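Local coordinates for protein MEM-A1 (PDB 6E0S) that probably hydrolyses the beta-lactam ring of antibiotics as a zinc-dependent subclass B3 metallo-beta-lactamase from a soil metagenome, at residues A[26-31]-A[242-247]; A[195-200]-A[273-278]. One frame throughout, in Å; residues are numbered along the deposited sequence.

Contact 1. Residues A[26-31]-A[242-247]; sequences DPQEPF and DLWRRQ. With PO4 (phosphate ion), chain D.
Q28 lays its carboxamide over one face of the W244 indole, amide and ring planes 21° apart. The amide lies over the outer part of the six-membered ring, with CD of Q28 3.4 Å from CH2 of W244. The Q28 chain leaves with CG anti to its own nitrogen and then bends at chi2 (64°), which lays CD, OE1 and NE2 along that rim; hydrogen bonds from NE2 of Q28 to O of E29 (3.1 Å) and from NH1 of R43 to OE1 of Q28 fix the amide's rotation. F31 meets the same indole at its edge, CE1 of F31 lying 3.6 Å from CZ3 of W244. Over one face of the F31 ring, CG of Q247 makes a CH-pi contact, 4.0 Å from the centroid and 15° off the ring normal, while CD2 of L243 reaches the ring's edge more distantly. These ring and amide surfaces are closely packed; the polar margin is looser, with no direct hydrogen bond between the segments. There a water joins NE2 of Q28 to OE1 of Q247, whose NE2 bonds OE1 of Q250. At the start of helix 243-247 a phosphate ion accepts a bond from N of R245 to its O2 (2.9 Å) and a weak one from N of W244. The arrangement ties the lead-in to edge strand 31-34 to helix 243-247, within the alpha-beta/beta-alpha sandwich characteristic of metallo-beta-lactamases.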
loop_
_atom_site.group_PDB
_atom_site.type_symbol
_atom_site.label_atom_id
_atom_site.label_comp_id
_atom_site.label_asym_id
_atom_site.label_seq_id
_atom_site.Cartn_x
_atom_site.Cartn_y
_atom_site.Cartn_z
ATOM N N ASP A 26 7.095 10.655 11.409
ATOM C CA ASP A 26 7.047 10.835 12.850
ATOM C C ASP A 26 6.813 9.500 13.560
ATOM O O ASP A 26 6.318 8.531 12.959
ATOM C CB ASP A 26 5.952 11.838 13.220
ATOM C CG ASP A 26 6.461 13.262 13.224
ATOM O OD1 ASP A 26 7.694 13.437 13.354
ATOM O OD2 ASP A 26 5.641 14.201 13.078
ATOM N N PRO A 27 7.167 9.433 14.850
ATOM C CA PRO A 27 7.048 8.170 15.594
ATOM C C PRO A 27 5.615 7.655 15.665
ATOM O O PRO A 27 4.647 8.421 15.716
ATOM C CB PRO A 27 7.566 8.536 16.991
ATOM C CG PRO A 27 8.499 9.675 16.755
ATOM C CD PRO A 27 7.879 10.462 15.634
ATOM N N GLN A 28 5.502 6.330 15.676
ATOM C CA GLN A 28 4.224 5.642 15.820
ATOM C C GLN A 28 4.507 4.275 16.420
ATOM O O GLN A 28 5.194 3.453 15.807
ATOM C CB GLN A 28 3.513 5.509 14.466
ATOM C CG GLN A 28 2.264 4.641 14.503
ATOM C CD GLN A 28 1.185 5.240 15.390
ATOM O OE1 GLN A 28 0.874 6.445 15.295
ATOM N NE2 GLN A 28 0.633 4.420 16.290
ATOM N N GLU A 29 3.970 4.011 17.593
ATOM C CA GLU A 29 4.121 2.678 18.167
ATOM C C GLU A 29 3.371 1.637 17.342
ATOM O O GLU A 29 2.237 1.871 16.909
ATOM C CB GLU A 29 3.609 2.640 19.603
ATOM C CG GLU A 29 4.529 3.363 20.599
ATOM C CD GLU A 29 5.960 2.771 20.635
ATOM O OE1 GLU A 29 6.915 3.471 20.242
ATOM O OE2 GLU A 29 6.114 1.600 21.055
ATOM N N PRO A 30 3.960 0.469 17.148
ATOM C CA PRO A 30 3.285 -0.594 16.396
ATOM C C PRO A 30 2.170 -1.222 17.215
ATOM O O PRO A 30 2.103 -1.085 18.443
ATOM C CB PRO A 30 4.410 -1.599 16.121
ATOM C CG PRO A 30 5.429 -1.353 17.242
ATOM C CD PRO A 30 5.360 0.135 17.498
ATOM N N PHE A 31 1.288 -1.929 16.528
ATOM C CA PHE A 31 0.157 -2.538 17.214
ATOM C C PHE A 31 -0.379 -3.693 16.399
ATOM O O PHE A 31 -0.307 -3.691 15.166
ATOM C CB PHE A 31 -0.987 -1.537 17.477
ATOM C CG PHE A 31 -1.373 -0.669 16.271
ATOM C CD1 PHE A 31 -0.700 0.527 16.016
ATOM C CD2 PHE A 31 -2.449 -1.014 15.450
ATOM C CE1 PHE A 31 -1.068 1.324 14.924
ATOM C CE2 PHE A 31 -2.833 -0.202 14.363
ATOM C CZ PHE A 31 -2.135 0.967 14.106
ATOM N N ASP A 242 -8.835 6.665 7.556
ATOM C CA ASP A 242 -9.305 6.892 8.925
ATOM C C ASP A 242 -8.732 5.888 9.910
ATOM O O ASP A 242 -9.410 5.506 10.876
ATOM C CB ASP A 242 -10.840 6.849 9.023
ATOM C CG ASP A 242 -11.535 8.013 8.333
ATOM O OD1 ASP A 242 -10.916 9.060 8.030
ATOM O OD2 ASP A 242 -12.753 7.870 8.100
ATOM N N LEU A 243 -7.507 5.412 9.675
ATOM C CA LEU A 243 -6.941 4.405 10.568
ATOM C C LEU A 243 -6.826 4.923 12.000
ATOM O O LEU A 243 -7.101 4.185 12.956
ATOM C CB LEU A 243 -5.575 3.946 10.069
ATOM C CG LEU A 243 -4.984 2.790 10.871
ATOM C CD1 LEU A 243 -5.887 1.535 10.852
ATOM C CD2 LEU A 243 -3.586 2.486 10.287
ATOM N N TRP A 244 -6.425 6.184 12.175
ATOM C CA TRP A 244 -6.195 6.667 13.538
ATOM C C TRP A 244 -7.511 6.899 14.270
ATOM O O TRP A 244 -7.592 6.677 15.484
ATOM C CB TRP A 244 -5.322 7.924 13.521
ATOM C CG TRP A 244 -4.055 7.684 12.742
ATOM C CD1 TRP A 244 -3.569 8.425 11.688
ATOM C CD2 TRP A 244 -3.118 6.614 12.950
ATOM N NE1 TRP A 244 -2.387 7.860 11.227
ATOM C CE2 TRP A 244 -2.096 6.752 11.983
ATOM C CE3 TRP A 244 -3.055 5.540 13.859
ATOM C CZ2 TRP A 244 -1.020 5.853 11.892
ATOM C CZ3 TRP A 244 -1.991 4.655 13.780
ATOM C CH2 TRP A 244 -0.984 4.814 12.801
ATOM N N ARG A 245 -8.562 7.294 13.553
ATOM C CA ARG A 245 -9.867 7.390 14.200
ATOM C C ARG A 245 -10.316 6.028 14.725
ATOM O O ARG A 245 -10.823 5.922 15.845
ATOM C CB ARG A 245 -10.914 7.968 13.240
ATOM C CG ARG A 245 -12.304 7.954 13.849
ATOM C CD ARG A 245 -13.387 8.498 12.930
ATOM N NE ARG A 245 -13.501 7.785 11.654
ATOM C CZ ARG A 245 -13.993 6.549 11.495
ATOM N NH1 ARG A 245 -14.424 5.838 12.532
ATOM N NH2 ARG A 245 -14.046 6.011 10.283
ATOM N N ARG A 246 -10.106 4.971 13.942
ATOM C CA ARG A 246 -10.521 3.642 14.386
ATOM C C ARG A 246 -9.601 3.114 15.483
ATOM O O ARG A 246 -10.067 2.543 16.472
ATOM C CB ARG A 246 -10.535 2.674 13.204
ATOM C CG ARG A 246 -11.643 2.931 12.191
ATOM C CD ARG A 246 -11.687 1.804 11.128
ATOM N NE ARG A 246 -10.866 2.173 9.981
ATOM C CZ ARG A 246 -9.883 1.435 9.475
ATOM N NH1 ARG A 246 -9.586 0.228 9.983
ATOM N NH2 ARG A 246 -9.191 1.923 8.448
ATOM N N GLN A 247 -8.278 3.279 15.310
ATOM C CA GLN A 247 -7.336 2.764 16.302
ATOM C C GLN A 247 -7.539 3.425 17.647
ATOM O O GLN A 247 -7.222 2.832 18.686
ATOM C CB GLN A 247 -5.896 2.995 15.845
ATOM C CG GLN A 247 -4.816 2.239 16.668
ATOM C CD GLN A 247 -4.301 2.999 17.863
ATOM O OE1 GLN A 247 -4.243 4.232 17.872
ATOM N NE2 GLN A 247 -3.956 2.262 18.913
HETATM P P PO4 D . -7.509 9.979 10.940
HETATM O O1 PO4 D . -8.545 10.386 9.896
HETATM O O2 PO4 D . -7.540 8.490 11.131
HETATM O O3 PO4 D . -6.144 10.423 10.446
HETATM O O4 PO4 D . -7.841 10.650 12.262
HETATM O O HOH W 1 -1.593 5.117 18.261
#

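Contact 2. Residues A[195-200]-A[273-278]; sequences LNAFAA and VRLQKK
In the metallo-beta-lactamase fold, the loop leaving strand 185-192 passes close to the zinc site, and here its 195-200 part rests on the long C-terminal helix 263-285. N196 links the two settings: its carbonyl O accepts a hydrogen bond from ND1 of the zinc ligand H169, and its side chain lies about 8 Å from a zinc ion. That carboxamide runs nearly parallel to the guanidinium of R274, the planes 5° apart, with ND2 of N196 over one guanidinium face and 3.5 Å from NH1 of R274. OD1 of N196 approaches the aliphatic CD of R274 at 3.4 Å. A197, the centre of an inverse gamma turn, directs its methyl at the helix; CB of A197 packs against CD1 of L275 at 3.6 Å. With CG anti to the backbone N (chi1 180°), K278 sets CG 3.5 Å from O of A197; the bend at chi2 then turns the chain along A199, CE of K278 lying 3.9 Å from CB of A199. Its ammonium reaches the loop backbone through two waters: one receives hydrogen bonds from NZ of K278 and N of A199, while the other accepts from NZ of K278 and donates to O of A199 (2.8 Å).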
loop_
_atom_site.group_PDB
_atom_site.type_symbol
_atom_site.label_atom_id
_atom_site.label_comp_id
_atom_site.label_asym_id
_atom_site.label_seq_id
_atom_site.Cartn_x
_atom_site.Cartn_y
_atom_site.Cartn_z
ATOM N N LEU A 195 -5.618 6.024 -4.245
ATOM C CA LEU A 195 -6.497 6.192 -5.398
ATOM C C LEU A 195 -6.566 7.650 -5.837
ATOM O O LEU A 195 -7.476 8.031 -6.568
ATOM C CB LEU A 195 -7.905 5.668 -5.089
ATOM C CG LEU A 195 -8.061 4.190 -4.756
ATOM C CD1 LEU A 195 -9.516 3.880 -4.364
ATOM C CD2 LEU A 195 -7.583 3.351 -5.966
ATOM N N ASN A 196 -5.618 8.468 -5.397
ATOM C CA ASN A 196 -5.681 9.904 -5.608
ATOM C C ASN A 196 -5.145 10.291 -6.984
ATOM O O ASN A 196 -4.014 9.949 -7.354
ATOM C CB ASN A 196 -4.913 10.615 -4.498
ATOM C CG ASN A 196 -5.724 10.714 -3.219
ATOM O OD1 ASN A 196 -6.829 10.147 -3.110
ATOM N ND2 ASN A 196 -5.189 11.446 -2.243
ATOM N N ALA A 197 -5.981 10.977 -7.757
ATOM C CA ALA A 197 -5.564 11.569 -9.024
ATOM C C ALA A 197 -4.679 12.778 -8.750
ATOM O O ALA A 197 -5.163 13.908 -8.634
ATOM C CB ALA A 197 -6.782 11.967 -9.865
ATOM N N PHE A 198 -3.376 12.558 -8.648
ATOM C CA PHE A 198 -2.425 13.631 -8.390
ATOM C C PHE A 198 -1.411 13.640 -9.523
ATOM O O PHE A 198 -0.926 12.581 -9.924
ATOM C CB PHE A 198 -1.739 13.435 -7.031
ATOM C CG PHE A 198 -0.872 14.584 -6.646
ATOM C CD1 PHE A 198 0.486 14.563 -6.917
ATOM C CD2 PHE A 198 -1.420 15.721 -6.059
ATOM C CE1 PHE A 198 1.297 15.654 -6.581
ATOM C CE2 PHE A 198 -0.615 16.813 -5.718
ATOM C CZ PHE A 198 0.742 16.778 -5.983
ATOM N N ALA A 199 -1.098 14.823 -10.050
ATOM C CA ALA A 199 -0.274 14.895 -11.255
ATOM C C ALA A 199 0.770 15.994 -11.150
ATOM O O ALA A 199 0.503 17.072 -10.613
ATOM C CB ALA A 199 -1.120 15.156 -12.517
ATOM N N ALA A 200 1.956 15.715 -11.675
ATOM C CA ALA A 200 2.958 16.754 -11.890
ATOM C C ALA A 200 2.827 17.314 -13.299
ATOM O O ALA A 200 2.598 16.564 -14.255
ATOM C CB ALA A 200 4.363 16.198 -11.673
ATOM N N VAL A 273 -14.358 11.811 -5.412
ATOM C CA VAL A 273 -14.513 13.254 -5.294
ATOM C C VAL A 273 -13.220 13.966 -5.668
ATOM O O VAL A 273 -13.237 14.969 -6.400
ATOM C CB VAL A 273 -14.978 13.610 -3.871
ATOM C CG1 VAL A 273 -14.931 15.120 -3.654
ATOM C CG2 VAL A 273 -16.376 13.085 -3.664
ATOM N N ARG A 274 -12.074 13.443 -5.215
ATOM C CA ARG A 274 -10.804 14.082 -5.556
ATOM C C ARG A 274 -10.551 14.033 -7.054
ATOM O O ARG A 274 -9.976 14.970 -7.628
ATOM C CB ARG A 274 -9.646 13.412 -4.810
ATOM C CG ARG A 274 -9.586 13.795 -3.351
ATOM C CD ARG A 274 -8.364 13.198 -2.673
ATOM N NE ARG A 274 -8.110 13.850 -1.401
ATOM C CZ ARG A 274 -7.061 14.633 -1.181
ATOM N NH1 ARG A 274 -6.173 14.829 -2.155
ATOM N NH2 ARG A 274 -6.900 15.212 0.005
ATOM N N LEU A 275 -10.984 12.958 -7.702
ATOM C CA LEU A 275 -10.815 12.844 -9.139
ATOM C C LEU A 275 -11.644 13.891 -9.865
ATOM O O LEU A 275 -11.157 14.533 -10.808
ATOM C CB LEU A 275 -11.191 11.434 -9.589
ATOM C CG LEU A 275 -11.280 11.265 -11.091
ATOM C CD1 LEU A 275 -9.901 11.470 -11.692
ATOM C CD2 LEU A 275 -11.869 9.909 -11.455
ATOM N N GLN A 276 -12.894 14.093 -9.431
ATOM C CA GLN A 276 -13.724 15.113 -10.060
ATOM C C GLN A 276 -13.114 16.500 -9.873
ATOM O O GLN A 276 -13.088 17.304 -10.810
ATOM C CB GLN A 276 -15.151 15.062 -9.499
ATOM C CG GLN A 276 -15.925 13.790 -9.919
ATOM C CD GLN A 276 -15.880 13.575 -11.432
ATOM O OE1 GLN A 276 -16.412 14.387 -12.207
ATOM N NE2 GLN A 276 -15.244 12.495 -11.857
ATOM N N LYS A 277 -12.579 16.785 -8.678
ATOM C CA LYS A 277 -11.903 18.060 -8.466
ATOM C C LYS A 277 -10.683 18.202 -9.371
ATOM O O LYS A 277 -10.434 19.285 -9.923
ATOM C CB LYS A 277 -11.504 18.207 -7.000
ATOM C CG LYS A 277 -12.668 18.335 -6.044
ATOM C CD LYS A 277 -12.194 18.416 -4.595
ATOM C CE LYS A 277 -13.332 18.715 -3.647
ATOM N NZ LYS A 277 -12.802 18.769 -2.262
ATOM N N LYS A 278 -9.925 17.118 -9.562
ATOM C CA LYS A 278 -8.752 17.170 -10.437
ATOM C C LYS A 278 -9.161 17.426 -11.890
ATOM O O LYS A 278 -8.564 18.268 -12.578
ATOM C CB LYS A 278 -7.945 15.872 -10.297
ATOM C CG LYS A 278 -6.672 15.765 -11.159
ATOM C CD LYS A 278 -5.723 16.918 -10.799
ATOM C CE LYS A 278 -4.447 16.889 -11.599
ATOM N NZ LYS A 278 -3.687 18.160 -11.389
HETATM O O HOH W 2 -2.266 17.314 -9.195
HETATM O O HOH W 3 -0.799 19.221 -11.958
#

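How the contacts relate
Contacts 1 and 2 do not touch: their centres are 25 Å apart and their nearest atoms about 11 Å. Along the chain the segments alternate, 26-31, 195-200, 242-247 and 273-278, so the two chain connections are interleaved. Both involve helical elements of the C-terminal part, helix 243-247 in contact 1 and helix 263-285 in contact 2. The first contact joins that part to the N-terminal lead-in of the seven-stranded sheet; the second joins it to the loop after strand 185-192 of the five-stranded sheet. Of the two, contact 2 is the one near the zinc site, whereas contact 1 bridges the two sheets' regions.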